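Local coordinates for protein Ent-copalyl diphosphate synthase (Streptomyces platensis, PDB 5BP8) that belongs to the terpene cyclase class, a single, largely helical chain whose alpha helices are joined by long loops, at residues W24-P29 with A502-I507; A136-R141 with T159-P164. One frame throughout, in Å; residues are numbered along the deposited sequence.

Interaction 1: W24-P29 with A502-I507; sequences WGLVAP and APVTVI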
ATOM      1  N   TRP A  24      -9.590   8.650  -9.068  1.00 20.15           N
ATOM      2  CA  TRP A  24      -8.470   7.699  -8.995  1.00 20.07           C
ATOM      3  C   TRP A  24      -8.074   7.370  -7.552  1.00 19.68           C
ATOM      4  O   TRP A  24      -7.585   6.290  -7.273  1.00 21.28           O
ATOM      5  CB  TRP A  24      -7.248   8.288  -9.669  1.00 20.07           C
ATOM      6  CG  TRP A  24      -7.368   8.554 -11.155  1.00 19.67           C
ATOM      7  CD1 TRP A  24      -8.010   9.606 -11.774  1.00 21.21           C
ATOM      8  CD2 TRP A  24      -6.831   7.744 -12.199  1.00 19.27           C
ATOM      9  NE1 TRP A  24      -7.870   9.502 -13.150  1.00 20.46           N
ATOM     10  CE2 TRP A  24      -7.141   8.369 -13.432  1.00 19.25           C
ATOM     11  CE3 TRP A  24      -6.072   6.573 -12.212  1.00 18.69           C
ATOM     12  CZ2 TRP A  24      -6.736   7.842 -14.651  1.00 18.51           C
ATOM     13  CZ3 TRP A  24      -5.669   6.062 -13.397  1.00 17.95           C
ATOM     14  CH2 TRP A  24      -5.984   6.692 -14.618  1.00 18.11           C
ATOM     15  N   GLY A  25      -8.202   8.341  -6.659  1.00 19.92           N
ATOM     16  CA  GLY A  25      -7.524   8.296  -5.381  1.00 19.77           C
ATOM     17  C   GLY A  25      -6.078   8.714  -5.595  1.00 19.93           C
ATOM     18  O   GLY A  25      -5.580   8.691  -6.732  1.00 19.48           O
ATOM     19  N   LEU A  26      -5.409   9.124  -4.526  1.00 19.27           N
ATOM     20  CA  LEU A  26      -4.038   9.632  -4.635  1.00 19.87           C
ATOM     21  C   LEU A  26      -3.037   8.702  -3.960  1.00 18.92           C
ATOM     22  O   LEU A  26      -3.072   8.480  -2.728  1.00 19.43           O
ATOM     23  CB  LEU A  26      -3.916  11.057  -4.078  1.00 20.54           C
ATOM     24  CG  LEU A  26      -2.521  11.683  -4.058  1.00 20.76           C
ATOM     25  CD1 LEU A  26      -1.900  11.725  -5.451  1.00 21.82           C
ATOM     26  CD2 LEU A  26      -2.594  13.099  -3.457  1.00 22.03           C
ATOM     27  N   VAL A  27      -2.160   8.138  -4.786  1.00 17.39           N
ATOM     28  CA  VAL A  27      -1.012   7.352  -4.335  1.00 16.14           C
ATOM     29  C   VAL A  27       0.219   8.001  -4.909  1.00 16.58           C
ATOM     30  O   VAL A  27       0.292   8.189  -6.140  1.00 17.47           O
ATOM     31  CB  VAL A  27      -1.088   5.853  -4.753  1.00 16.27           C
ATOM     32  CG1 VAL A  27       0.185   5.116  -4.293  1.00 17.16           C
ATOM     33  CG2 VAL A  27      -2.307   5.167  -4.142  1.00 16.87           C
ATOM     34  N   ALA A  28       1.184   8.341  -4.057  1.00 16.51           N
ATOM     35  CA  ALA A  28       2.408   9.015  -4.524  1.00 17.50           C
ATOM     36  C   ALA A  28       3.246   8.050  -5.349  1.00 17.63           C
ATOM     37  O   ALA A  28       3.191   6.836  -5.133  1.00 17.29           O
ATOM     38  CB  ALA A  28       3.229   9.513  -3.345  1.00 17.66           C
ATOM     39  N   PRO A  29       4.037   8.580  -6.291  1.00 17.53           N
ATOM     40  CA  PRO A  29       4.945   7.672  -6.999  1.00 17.66           C
ATOM     41  C   PRO A  29       5.928   6.999  -6.081  1.00 17.74           C
ATOM     42  O   PRO A  29       6.218   7.491  -4.985  1.00 18.02           O
ATOM     43  CB  PRO A  29       5.698   8.589  -7.987  1.00 18.80           C
ATOM     44  CG  PRO A  29       4.890   9.850  -8.078  1.00 19.73           C
ATOM     45  CD  PRO A  29       4.020   9.940  -6.854  1.00 19.02           C
ATOM     46  N   ALA A 502       2.437   5.379  -0.436  1.00 16.19           N
ATOM     47  CA  ALA A 502       1.774   6.397   0.382  1.00 17.10           C
ATOM     48  C   ALA A 502       0.433   6.805  -0.220  1.00 16.58           C
ATOM     49  O   ALA A 502       0.383   7.504  -1.268  1.00 16.56           O
ATOM     50  CB  ALA A 502       2.651   7.639   0.539  1.00 18.11           C
ATOM     51  N   PRO A 503      -0.653   6.391   0.434  1.00 16.27           N
ATOM     52  CA  PRO A 503      -1.981   6.888   0.049  1.00 17.02           C
ATOM     53  C   PRO A 503      -2.211   8.243   0.728  1.00 17.73           C
ATOM     54  O   PRO A 503      -2.660   8.333   1.904  1.00 17.53           O
ATOM     55  CB  PRO A 503      -2.896   5.808   0.544  1.00 17.08           C
ATOM     56  CG  PRO A 503      -2.243   5.341   1.830  1.00 16.79           C
ATOM     57  CD  PRO A 503      -0.739   5.485   1.588  1.00 17.24           C
ATOM     58  N   VAL A 504      -1.871   9.292  -0.007  1.00 17.53           N
ATOM     59  CA  VAL A 504      -1.676  10.618   0.572  1.00 18.94           C
ATOM     60  C   VAL A 504      -2.984  11.182   1.166  1.00 18.88           C
ATOM     61  O   VAL A 504      -2.980  11.775   2.228  1.00 18.89           O
ATOM     62  CB  VAL A 504      -1.082  11.589  -0.484  1.00 19.53           C
ATOM     63  CG1 VAL A 504      -1.090  13.031   0.013  1.00 20.07           C
ATOM     64  CG2 VAL A 504       0.328  11.140  -0.900  1.00 20.51           C
ATOM     65  N   THR A 505      -4.095  10.966   0.486  1.00 18.47           N
ATOM     66  CA  THR A 505      -5.363  11.544   0.942  1.00 18.73           C
ATOM     67  C   THR A 505      -5.824  10.788   2.184  1.00 18.68           C
ATOM     68  O   THR A 505      -6.343  11.379   3.137  1.00 19.36           O
ATOM     69  CB  THR A 505      -6.402  11.485  -0.162  1.00 19.61           C
ATOM     70  OG1 THR A 505      -5.898  12.197  -1.314  1.00 20.49           O
ATOM     71  CG2 THR A 505      -7.726  12.093   0.298  1.00 20.64           C
ATOM     72  N   VAL A 506      -5.590   9.483   2.179  1.00 18.40           N
ATOM     73  CA  VAL A 506      -5.810   8.659   3.376  1.00 18.73           C
ATOM     74  C   VAL A 506      -5.051   9.203   4.587  1.00 19.12           C
ATOM     75  O   VAL A 506      -5.590   9.318   5.701  1.00 19.53           O
ATOM     76  CB  VAL A 506      -5.491   7.171   3.076  1.00 18.59           C
ATOM     77  CG1 VAL A 506      -5.428   6.346   4.353  1.00 19.71           C
ATOM     78  CG2 VAL A 506      -6.547   6.577   2.161  1.00 19.37           C
ATOM     79  N   ILE A 507      -3.792   9.548   4.383  1.00 18.60           N
ATOM     80  CA  ILE A 507      -2.992  10.079   5.471  1.00 18.68           C
ATOM     81  C   ILE A 507      -3.516  11.459   5.925  1.00 19.08           C
ATOM     82  O   ILE A 507      -3.614  11.710   7.121  1.00 19.06           O
ATOM     83  CB  ILE A 507      -1.505  10.141   5.068  1.00 17.58           C
ATOM     84  CG1 ILE A 507      -0.966   8.726   4.817  1.00 17.74           C
ATOM     85  CG2 ILE A 507      -0.672  10.813   6.156  1.00 17.55           C
ATOM     86  CD1 ILE A 507       0.386   8.717   4.098  1.00 17.82           C
TER
HETATM   87  O   HOH W   1      -4.940   8.360  -0.733  1.00 18.45           O
HETATM   88  O   HOH W   2       3.885   5.867  -2.804  1.00 21.24           O
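This is mainly a backbone contact, in which an extended loop, 24-29, runs past segment 502-507, the approach to the last helix, 504-518, and its first turn. Leu26 and Ala28, the neighbours of Val27, make the two backbone hydrogen bonds. Ala28 N donates to Ala502 O over 3.0 Å in a nearly straight bond (165° at the hydrogen), the donor tilted 16° from the carbonyl plane. In the other direction Val504 N reaches Leu26 O at 3.1 Å, but the bond is bent and weak. Two C-H···O contacts lie between them: Pro503 CA sits 3.4 Å from Leu26 O, and Val27 CA equally close to Ala502 O. Water extends the pairing at each end. One molecule links Leu26 O to Val506 N, and so gives a partner to an amide in the first turn of the helix whose N-cap position is Pro503; the other joins Ala28 O to Ala502 N.

Side chains pack beside these backbone bonds. Leu26, with CG anti to its own N (chi1 177°), carries CD2 across the flank of Val504, against CG1 and 3.7 Å from Val504 CB, while Leu26 CB lies 3.6 Å from Thr505 OG1. Val504 CG2 faces Ala28 CB at 4.1 Å.

Neighbouring helices hold both partners. Glu263 of helix 260-274 accepts from Leu26 N, and Arg248 of helix 237-249 donates to Gly25 O. Pro503, Thr505 and Val506 rest on helix 260-274, whereas Ile507 leans on helix 449-461.

Interaction 2: A136-R141 with T159-P164; sequences ADINTR and TTLTSP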
ATOM      1  N   ALA A 136      16.950 -12.548 -12.072  1.00 18.42           N
ATOM      2  CA  ALA A 136      17.272 -13.284 -13.302  1.00 19.71           C
ATOM      3  C   ALA A 136      17.510 -12.330 -14.473  1.00 20.25           C
ATOM      4  O   ALA A 136      18.458 -12.532 -15.236  1.00 19.96           O
ATOM      5  CB  ALA A 136      16.177 -14.296 -13.654  1.00 20.80           C
ATOM      6  N   ASP A 137      16.702 -11.275 -14.604  1.00 18.97           N
ATOM      7  CA  ASP A 137      16.909 -10.326 -15.709  1.00 20.09           C
ATOM      8  C   ASP A 137      18.202  -9.544 -15.526  1.00 19.74           C
ATOM      9  O   ASP A 137      18.921  -9.291 -16.502  1.00 20.16           O
ATOM     10  CB  ASP A 137      15.722  -9.370 -15.861  1.00 20.85           C
ATOM     11  CG  ASP A 137      14.533 -10.012 -16.594  1.00 23.47           C
ATOM     12  OD1 ASP A 137      14.728 -11.051 -17.273  1.00 26.74           O
ATOM     13  OD2 ASP A 137      13.425  -9.446 -16.533  1.00 25.89           O
ATOM     14  N   ILE A 138      18.510  -9.185 -14.285  1.00 18.28           N
ATOM     15  CA  ILE A 138      19.796  -8.519 -13.988  1.00 18.23           C
ATOM     16  C   ILE A 138      20.960  -9.422 -14.402  1.00 19.41           C
ATOM     17  O   ILE A 138      21.855  -9.005 -15.134  1.00 19.19           O
ATOM     18  CB  ILE A 138      19.918  -8.134 -12.507  1.00 17.56           C
ATOM     19  CG1 ILE A 138      18.954  -6.974 -12.210  1.00 16.97           C
ATOM     20  CG2 ILE A 138      21.366  -7.728 -12.173  1.00 17.95           C
ATOM     21  CD1 ILE A 138      18.775  -6.710 -10.724  1.00 17.15           C
ATOM     22  N   ASN A 139      20.909 -10.683 -14.008  1.00 19.56           N
ATOM     23  CA  ASN A 139      21.988 -11.583 -14.356  1.00 20.37           C
ATOM     24  C   ASN A 139      22.131 -11.770 -15.866  1.00 20.59           C
ATOM     25  O   ASN A 139      23.244 -11.823 -16.371  1.00 21.32           O
ATOM     26  CB  ASN A 139      21.848 -12.915 -13.621  1.00 20.96           C
ATOM     27  CG  ASN A 139      22.264 -12.798 -12.187  1.00 21.54           C
ATOM     28  OD1 ASN A 139      23.176 -12.020 -11.870  1.00 22.75           O
ATOM     29  ND2 ASN A 139      21.619 -13.556 -11.300  1.00 21.20           N
ATOM     30  N   THR A 140      21.015 -11.800 -16.577  1.00 20.18           N
ATOM     31  CA  THR A 140      21.051 -11.839 -18.036  1.00 21.81           C
ATOM     32  C   THR A 140      21.754 -10.628 -18.615  1.00 22.42           C
ATOM     33  O   THR A 140      22.629 -10.765 -19.509  1.00 22.09           O
ATOM     34  CB  THR A 140      19.622 -12.011 -18.602  1.00 21.57           C
ATOM     35  OG1 THR A 140      19.128 -13.279 -18.152  1.00 22.66           O
ATOM     36  CG2 THR A 140      19.616 -11.980 -20.100  1.00 23.70           C
ATOM     37  N   ARG A 141      21.412  -9.444 -18.106  1.00 22.07           N
ATOM     38  CA  ARG A 141      22.046  -8.217 -18.566  1.00 22.92           C
ATOM     39  C   ARG A 141      23.534  -8.172 -18.226  1.00 22.64           C
ATOM     40  O   ARG A 141      24.329  -7.704 -19.035  1.00 23.87           O
ATOM     41  CB  ARG A 141      21.368  -6.982 -17.984  1.00 23.44           C
ATOM     42  CG  ARG A 141      19.908  -6.839 -18.365  1.00 25.42           C
ATOM     43  CD  ARG A 141      19.732  -6.322 -19.758  1.00 29.62           C
ATOM     44  NE  ARG A 141      18.307  -6.183 -20.050  1.00 35.21           N
ATOM     45  CZ  ARG A 141      17.816  -5.958 -21.268  1.00 40.92           C
ATOM     46  NH1 ARG A 141      18.633  -5.843 -22.331  1.00 42.56           N
ATOM     47  NH2 ARG A 141      16.498  -5.863 -21.429  1.00 42.79           N
ATOM     48  N   THR A 159      29.378 -11.038 -14.059  1.00 27.25           N
ATOM     49  CA  THR A 159      29.027 -11.295 -12.662  1.00 27.20           C
ATOM     50  C   THR A 159      27.681 -12.026 -12.602  1.00 25.83           C
ATOM     51  O   THR A 159      26.820 -11.769 -13.419  1.00 25.98           O
ATOM     52  CB  THR A 159      28.918  -9.966 -11.873  1.00 26.86           C
ATOM     53  OG1 THR A 159      30.233  -9.386 -11.750  1.00 27.72           O
ATOM     54  CG2 THR A 159      28.323 -10.190 -10.474  1.00 26.82           C
ATOM     55  N   THR A 160      27.530 -12.935 -11.642  1.00 25.58           N
ATOM     56  CA  THR A 160      26.257 -13.556 -11.324  1.00 25.35           C
ATOM     57  C   THR A 160      25.952 -13.221  -9.884  1.00 24.93           C
ATOM     58  O   THR A 160      26.707 -13.594  -8.998  1.00 26.52           O
ATOM     59  CB  THR A 160      26.308 -15.087 -11.458  1.00 26.98           C
ATOM     60  OG1 THR A 160      26.727 -15.417 -12.783  1.00 27.77           O
ATOM     61  CG2 THR A 160      24.940 -15.705 -11.202  1.00 28.19           C
ATOM     62  N   LEU A 161      24.868 -12.471  -9.663  1.00 22.31           N
ATOM     63  CA  LEU A 161      24.402 -12.179  -8.327  1.00 22.18           C
ATOM     64  C   LEU A 161      23.543 -13.334  -7.828  1.00 22.79           C
ATOM     65  O   LEU A 161      22.787 -13.934  -8.595  1.00 21.52           O
ATOM     66  CB  LEU A 161      23.567 -10.912  -8.345  1.00 22.14           C
ATOM     67  CG  LEU A 161      24.257  -9.621  -8.746  1.00 23.00           C
ATOM     68  CD1 LEU A 161      23.222  -8.513  -8.775  1.00 23.64           C
ATOM     69  CD2 LEU A 161      25.397  -9.284  -7.822  1.00 24.27           C
ATOM     70  N   THR A 162      23.679 -13.660  -6.552  1.00 22.75           N
ATOM     71  CA  THR A 162      22.864 -14.710  -5.954  1.00 23.56           C
ATOM     72  C   THR A 162      22.324 -14.245  -4.608  1.00 22.68           C
ATOM     73  O   THR A 162      22.809 -13.283  -4.029  1.00 22.15           O
ATOM     74  CB  THR A 162      23.678 -16.019  -5.744  1.00 25.18           C
ATOM     75  OG1 THR A 162      24.581 -15.849  -4.661  1.00 26.43           O
ATOM     76  CG2 THR A 162      24.467 -16.390  -6.980  1.00 25.89           C
ATOM     77  N   SER A 163      21.334 -14.959  -4.106  1.00 22.15           N
ATOM     78  CA  SER A 163      20.777 -14.674  -2.816  1.00 22.07           C
ATOM     79  C   SER A 163      20.432 -15.976  -2.103  1.00 21.91           C
ATOM     80  O   SER A 163      19.878 -16.886  -2.716  1.00 21.58           O
ATOM     81  CB  SER A 163      19.499 -13.853  -2.957  1.00 21.66           C
ATOM     82  OG  SER A 163      18.847 -13.703  -1.691  1.00 21.18           O
ATOM     83  N   PRO A 164      20.722 -16.043  -0.806  1.00 22.66           N
ATOM     84  CA  PRO A 164      20.315 -17.176   0.038  1.00 23.79           C
ATOM     85  C   PRO A 164      18.843 -17.174   0.444  1.00 25.34           C
ATOM     86  O   PRO A 164      18.357 -18.170   1.005  1.00 24.24           O
ATOM     87  CB  PRO A 164      21.210 -17.030   1.260  1.00 24.21           C
ATOM     88  CG  PRO A 164      21.428 -15.560   1.373  1.00 24.35           C
ATOM     89  CD  PRO A 164      21.513 -15.058  -0.051  1.00 23.11           C
TER
HETATM   90  O   HOH W   3      25.351 -13.218 -15.162  1.00 26.46           O
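Asn139, on helix 127-144, sends its amide against the backbone of Leu161 in the extended loop segment 159-164. From CB the side chain leaves the helix toward the loop, and chi1 of -77° sets CG beside the backbone N, opposite the carbonyl carbon. CG comes to 3.6 Å from Leu161 N, with both amide ends engaged beyond it. OD1 accepts from Leu161 N at 2.8 Å, the donor tilted 24° from the carbonyl plane; OD1 also lies 3.5 Å from Thr160 CA. ND2 donates to Leu161 O at 3.0 Å, in the plane of that carbonyl and on a lone pair.

One side-chain amide thus pairs with both the N-H and the C=O of a single residue, much as a residue of an adjacent antiparallel strand would; this fixes the rotation of the amide and pins a strand-like loop to a helix flank. Thr160 CG2 approaches the amide as well, 4.0 Å from Asn139 ND2. The backbone of Asn139 adds a bridge through water, which donates to both Asn139 O and Thr159 O.

Beside the Asn139 contact, Ile138 CG2 meets Leu161 CD1 at 4.0 Å, the two side chains crossing at a slant. Both also touch Leu109 of helix 98-116, and Ile138 reaches Leu76 and Glu80 of helix 72-86, while Leu161 packs on Leu135 and Leu142 of helix 127-144 itself.

Overall arrangement
Interactions 1 and 2 are separate fastenings of one chain. Their centres stand 33 Å apart and their nearest atoms about 19 Å, so neither touches the other. Interaction 1 joins segments with 472 residues between them and lies close to the middle of the molecule, its centre 9 Å from that of the chain. Interaction 2 is local, with 17 residues between its segments, and sits peripherally, 28 Å from the chain centre; both its segments fall within the sequence span that interaction 1 brackets. The first ties the early loop to the final helix, while the second secures a loop to the helix just before it.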